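Local coordinates for protein transcriptional regulator (Vibrio virus VP882, PDB 7DWM) that probably binds DNA through a LuxR-type helix-turn-helix domain to regulate transcription, and holds the small molecule 3,5-dimethylpyrazin-2-ol in a PAS-fold pocket, at residues Ser35-Ala40 / Asp60-Cys65; Leu91-His94 / Gly99-Val102. All coordinates share one frame; numbering follows the deposited sequence.

Contact 1: Ser35-Ala40 / Asp60-Cys65; sequences SVFIYA and DADMDC
The ring of F37 meets the carboxylates of D60 and D62 where an outermost strand of the PAS-fold sheet passes the loop that leads to helix 71-80. These ring-to-carboxylate approaches are the main van der Waals contacts between the segments. CZ of F37 lies 3.6 Å from OD1 of D60, and the two flat groups are turned 87° apart, nearly perpendicular. D62 comes to the neighbouring ring carbon: CE1 of F37 is 3.6 Å from OD2 of D62, with the planes only 39° apart. With CG anti to its own carbonyl carbon (chi1 -83°), F37 reaches across to both acids, while F44 meets its ring with planes close to perpendicular.

Polar contact between the segments is loose. S35 projects toward D60, yet its OG stays 3.6 Å from OD2 of D60, and no hydrogen bond joins the segments directly. The charge of D60 is instead met by a salt bridge from OD2 to K31 on strand 28-32. D60 and K31 both line the 3,5-dimethylpyrazin-2-ol pocket, so the contact brings a pocket acid, its basic partner and the ring of F37 together in a largely buried setting. A backbone hydrogen bond between F37 and L58 also ties the strand to the chain just before D60.

Within 60-65 the chain folds tightly, as A61 is the centre of an inverse gamma turn. The turn brings both acids against the one ring, D60 at CZ and D62 at CE1, and it is closed by a weak hydrogen bond of 2.7 Å from N of D62 to O of D60.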
loop_
_atom_site.group_PDB
_atom_site.type_symbol
_atom_site.label_atom_id
_atom_site.label_comp_id
_atom_site.label_asym_id
_atom_site.label_seq_id
_atom_site.Cartn_x
_atom_site.Cartn_y
_atom_site.Cartn_z
ATOM N N SER A 35 -19.805 -4.565 -17.201
ATOM C CA SER A 35 -18.779 -3.529 -17.072
ATOM C C SER A 35 -19.230 -2.180 -17.620
ATOM O O SER A 35 -18.402 -1.370 -18.056
ATOM C CB SER A 35 -17.475 -3.960 -17.753
ATOM O OG SER A 35 -16.676 -2.833 -18.078
ATOM N N VAL A 36 -20.532 -1.912 -17.608
ATOM C CA VAL A 36 -21.075 -0.637 -18.053
ATOM C C VAL A 36 -21.224 0.297 -16.859
ATOM O O VAL A 36 -21.738 -0.101 -15.807
ATOM C CB VAL A 36 -22.416 -0.843 -18.775
ATOM C CG1 VAL A 36 -22.804 0.386 -19.543
ATOM C CG2 VAL A 36 -22.323 -2.031 -19.720
ATOM N N PHE A 37 -20.779 1.544 -17.022
ATOM C CA PHE A 37 -20.771 2.520 -15.936
ATOM C C PHE A 37 -22.179 2.765 -15.402
ATOM O O PHE A 37 -23.120 2.949 -16.180
ATOM C CB PHE A 37 -20.189 3.848 -16.431
ATOM C CG PHE A 37 -18.689 3.913 -16.418
ATOM C CD1 PHE A 37 -18.024 4.909 -17.117
ATOM C CD2 PHE A 37 -17.944 2.993 -15.700
ATOM C CE1 PHE A 37 -16.642 4.981 -17.106
ATOM C CE2 PHE A 37 -16.564 3.063 -15.686
ATOM C CZ PHE A 37 -15.915 4.054 -16.390
ATOM N N ILE A 38 -22.342 2.774 -14.080
ATOM C CA ILE A 38 -23.564 3.300 -13.483
ATOM C C ILE A 38 -23.340 4.699 -12.916
ATOM O O ILE A 38 -24.200 5.572 -13.044
ATOM C CB ILE A 38 -24.162 2.350 -12.420
ATOM C CG1 ILE A 38 -24.650 1.029 -13.045
ATOM C CG2 ILE A 38 -25.323 3.053 -11.682
ATOM C CD1 ILE A 38 -23.696 -0.074 -13.082
ATOM N N TYR A 39 -22.190 4.937 -12.294
ATOM C CA TYR A 39 -21.827 6.292 -11.905
ATOM C C TYR A 39 -20.318 6.388 -11.743
ATOM O O TYR A 39 -19.641 5.394 -11.470
ATOM C CB TYR A 39 -22.508 6.727 -10.602
ATOM C CG TYR A 39 -22.115 8.129 -10.196
ATOM C CD1 TYR A 39 -21.233 8.347 -9.141
ATOM C CD2 TYR A 39 -22.597 9.232 -10.891
ATOM C CE1 TYR A 39 -20.847 9.636 -8.782
ATOM C CE2 TYR A 39 -22.230 10.519 -10.539
ATOM C CZ TYR A 39 -21.360 10.718 -9.483
ATOM O OH TYR A 39 -21.005 11.998 -9.128
ATOM N N ALA A 40 -19.809 7.605 -11.918
ATOM C CA ALA A 40 -18.423 7.939 -11.628
ATOM C C ALA A 40 -18.395 9.407 -11.243
ATOM O O ALA A 40 -18.999 10.237 -11.928
ATOM C CB ALA A 40 -17.508 7.674 -12.828
ATOM N N ASP A 60 -15.614 0.821 -20.846
ATOM C CA ASP A 60 -14.378 1.521 -20.517
ATOM C C ASP A 60 -13.743 2.182 -21.733
ATOM O O ASP A 60 -12.888 3.059 -21.571
ATOM C CB ASP A 60 -13.399 0.570 -19.836
ATOM C CG ASP A 60 -13.644 0.465 -18.347
ATOM O OD1 ASP A 60 -13.696 1.521 -17.683
ATOM O OD2 ASP A 60 -13.786 -0.667 -17.838
ATOM N N ALA A 61 -14.148 1.792 -22.941
ATOM C CA ALA A 61 -13.688 2.452 -24.161
ATOM C C ALA A 61 -14.394 3.799 -24.219
ATOM O O ALA A 61 -15.332 4.033 -24.985
ATOM C CB ALA A 61 -13.988 1.613 -25.390
ATOM N N ASP A 62 -13.917 4.706 -23.382
ATOM C CA ASP A 62 -14.569 5.989 -23.181
ATOM C C ASP A 62 -14.154 6.957 -24.281
ATOM O O ASP A 62 -13.539 6.574 -25.281
ATOM C CB ASP A 62 -14.219 6.546 -21.804
ATOM C CG ASP A 62 -15.094 5.979 -20.695
ATOM O OD1 ASP A 62 -16.036 6.687 -20.292
ATOM O OD2 ASP A 62 -14.844 4.843 -20.230
ATOM N N MET A 63 -14.505 8.227 -24.081
ATOM C CA MET A 63 -14.180 9.322 -24.983
ATOM C C MET A 63 -12.878 9.949 -24.478
ATOM O O MET A 63 -12.619 9.953 -23.270
ATOM C CB MET A 63 -15.288 10.383 -24.985
ATOM C CG MET A 63 -16.749 9.957 -25.151
ATOM S SD MET A 63 -17.555 10.236 -26.733
ATOM C CE MET A 63 -18.482 11.691 -26.224
ATOM N N ASP A 64 -12.034 10.397 -25.405
ATOM C CA ASP A 64 -11.006 11.405 -25.113
ATOM C C ASP A 64 -9.930 10.969 -24.100
ATOM O O ASP A 64 -9.413 11.795 -23.336
ATOM C CB ASP A 64 -11.693 12.678 -24.611
ATOM C CG ASP A 64 -12.408 13.452 -25.730
ATOM O OD1 ASP A 64 -12.936 12.817 -26.653
ATOM O OD2 ASP A 64 -12.458 14.701 -25.673
ATOM N N CYS A 65 -9.495 9.704 -24.173
ATOM C CA CYS A 65 -8.329 9.352 -23.363
ATOM C C CYS A 65 -7.818 7.981 -23.749
ATOM O O CYS A 65 -8.582 7.119 -24.185
ATOM C CB CYS A 65 -8.622 9.385 -21.853
ATOM S SG CYS A 65 -7.119 9.170 -20.878
#

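Contact 2: Leu91-His94 / Gly99-Val102; sequences LDVH and GWRV. With A1U (3,5-dimethylpyrazin-2-ol), chain C.
V93 and V102 sit opposite each other as a non-hydrogen-bonded pair in the antiparallel hairpin of strands 88-96 and 99-110. Their side chains lie alongside one another and point the same way, with CG2 of V93 3.8 Å from CG1 of V102. That same V102 methyl also fits against CD1 of L91 at 3.6 Å, so it occupies the notch between two residues of the partner strand. On the other flank of V93, CG1 packs 4.0 Å from CE3 of W100. With CG anti to its carbonyl carbon (chi1 -81°), the six-membered part of the indole reaches back to the backbone of H94, its CE3 3.6 Å from H94 C.

The next pair, H94 and R101, is hydrogen-bonded through both backbones: H94 N to R101 O at 3.0 Å and R101 N to H94 O at 2.9 Å. R101 extends away to a salt bridge with D126.

D92 turns to the ligand, its OD2 3.3 Å from CAB of 3,5-dimethylpyrazin-2-ol. Its other oxygen, OD1, accepts a hydrogen bond from NE2 of H94, although the position of OD1 is less certain. If that bond holds, H94, hydrogen-bonded at ND1 to Q232, would be a second-shell partner of D92, its rotation fixed from both ring nitrogens.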
loop_
_atom_site.group_PDB
_atom_site.type_symbol
_atom_site.label_atom_id
_atom_site.label_comp_id
_atom_site.label_asym_id
_atom_site.label_seq_id
_atom_site.Cartn_x
_atom_site.Cartn_y
_atom_site.Cartn_z
ATOM N N LEU A 91 -2.620 -1.757 -10.642
ATOM C CA LEU A 91 -1.663 -0.726 -11.000
ATOM C C LEU A 91 -1.963 -0.289 -12.422
ATOM O O LEU A 91 -1.772 -1.062 -13.370
ATOM C CB LEU A 91 -0.233 -1.249 -10.872
ATOM C CG LEU A 91 0.915 -0.376 -11.418
ATOM C CD1 LEU A 91 1.009 0.947 -10.671
ATOM C CD2 LEU A 91 2.238 -1.124 -11.352
ATOM N N ASP A 92 -2.440 0.937 -12.575
ATOM C CA ASP A 92 -2.788 1.519 -13.863
ATOM C C ASP A 92 -1.841 2.682 -14.119
ATOM O O ASP A 92 -1.978 3.751 -13.520
ATOM C CB ASP A 92 -4.247 1.977 -13.856
ATOM C CG ASP A 92 -5.212 0.931 -14.413
ATOM O OD1 ASP A 92 -5.192 0.638 -15.622
ATOM O OD2 ASP A 92 -6.027 0.399 -13.658
ATOM N N VAL A 93 -0.874 2.477 -15.000
ATOM C CA VAL A 93 0.027 3.542 -15.411
ATOM C C VAL A 93 -0.390 3.972 -16.810
ATOM O O VAL A 93 -0.315 3.182 -17.766
ATOM C CB VAL A 93 1.495 3.097 -15.363
ATOM C CG1 VAL A 93 2.398 4.242 -15.777
ATOM C CG2 VAL A 93 1.844 2.626 -13.959
ATOM N N HIS A 94 -0.836 5.222 -16.928
ATOM C CA HIS A 94 -1.506 5.645 -18.150
ATOM C C HIS A 94 -1.210 7.103 -18.444
ATOM O O HIS A 94 -1.004 7.896 -17.517
ATOM C CB HIS A 94 -3.027 5.454 -18.052
ATOM C CG HIS A 94 -3.465 4.027 -18.106
ATOM N ND1 HIS A 94 -3.511 3.303 -19.277
ATOM C CD2 HIS A 94 -3.885 3.189 -17.131
ATOM C CE1 HIS A 94 -3.934 2.078 -19.021
ATOM N NE2 HIS A 94 -4.171 1.983 -17.726
ATOM N N GLY A 99 -1.478 14.220 -18.413
ATOM C CA GLY A 99 -0.137 13.677 -18.340
ATOM C C GLY A 99 -0.122 12.236 -17.859
ATOM O O GLY A 99 -1.142 11.651 -17.496
ATOM N N TRP A 100 1.072 11.655 -17.905
ATOM C CA TRP A 100 1.253 10.298 -17.411
ATOM C C TRP A 100 1.123 10.271 -15.895
ATOM O O TRP A 100 1.670 11.126 -15.193
ATOM C CB TRP A 100 2.618 9.753 -17.828
ATOM C CG TRP A 100 2.659 9.236 -19.232
ATOM C CD1 TRP A 100 2.855 9.967 -20.368
ATOM C CD2 TRP A 100 2.503 7.874 -19.653
ATOM N NE1 TRP A 100 2.829 9.145 -21.468
ATOM C CE2 TRP A 100 2.615 7.856 -21.057
ATOM C CE3 TRP A 100 2.279 6.669 -18.979
ATOM C CZ2 TRP A 100 2.510 6.680 -21.800
ATOM C CZ3 TRP A 100 2.177 5.502 -19.718
ATOM C CH2 TRP A 100 2.292 5.517 -21.114
ATOM N N ARG A 101 0.403 9.274 -15.387
ATOM C CA ARG A 101 0.271 9.090 -13.952
ATOM C C ARG A 101 0.306 7.606 -13.620
ATOM O O ARG A 101 0.010 6.736 -14.453
ATOM C CB ARG A 101 -1.022 9.714 -13.390
ATOM C CG ARG A 101 -1.214 11.204 -13.666
ATOM C CD ARG A 101 -0.167 12.062 -12.965
ATOM N NE ARG A 101 -0.508 12.370 -11.580
ATOM C CZ ARG A 101 0.019 13.377 -10.891
ATOM N NH1 ARG A 101 0.914 14.176 -11.459
ATOM N NH2 ARG A 101 -0.344 13.586 -9.632
ATOM N N VAL A 102 0.667 7.345 -12.368
ATOM C CA VAL A 102 0.746 6.014 -11.783
ATOM C C VAL A 102 -0.395 5.927 -10.778
ATOM O O VAL A 102 -0.286 6.436 -9.657
ATOM C CB VAL A 102 2.101 5.766 -11.108
ATOM C CG1 VAL A 102 2.173 4.352 -10.550
ATOM C CG2 VAL A 102 3.244 6.029 -12.079
HETATM C CAB A1U C . -8.571 1.903 -15.078
HETATM C CAC A1U C . -9.230 3.150 -15.213
HETATM C CAE A1U C . -11.257 2.109 -14.663
HETATM C CAF A1U C . -10.518 0.912 -14.554
HETATM C CAG A1U C . -8.437 4.372 -15.590
HETATM C CAH A1U C . -12.734 2.180 -14.420
HETATM N NAA A1U C . -9.210 0.750 -14.747
HETATM N NAD A1U C . -10.576 3.222 -14.997
HETATM O OAI A1U C . -11.271 -0.225 -14.203
#

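How the contacts relate
From the N terminus, the chain runs along strand 37-40, passes helix 42-47 and returns at residues 60-65, so contact 1 closes a mostly irregular excursion of 19 residues. After helix 71-80 it enters strand 88-96, and contact 2 closes the short turn into strand 99-110. The contacts follow one another in series, neither nested nor crossed. Contact 1 ties an outermost strand of the antiparallel sheet to the loop before helix 71-80, whereas contact 2 joins two neighbouring strands further across that sheet. Their centres are about 17 Å apart and they do not touch, but each supplies one aspartate to the same ligand pocket.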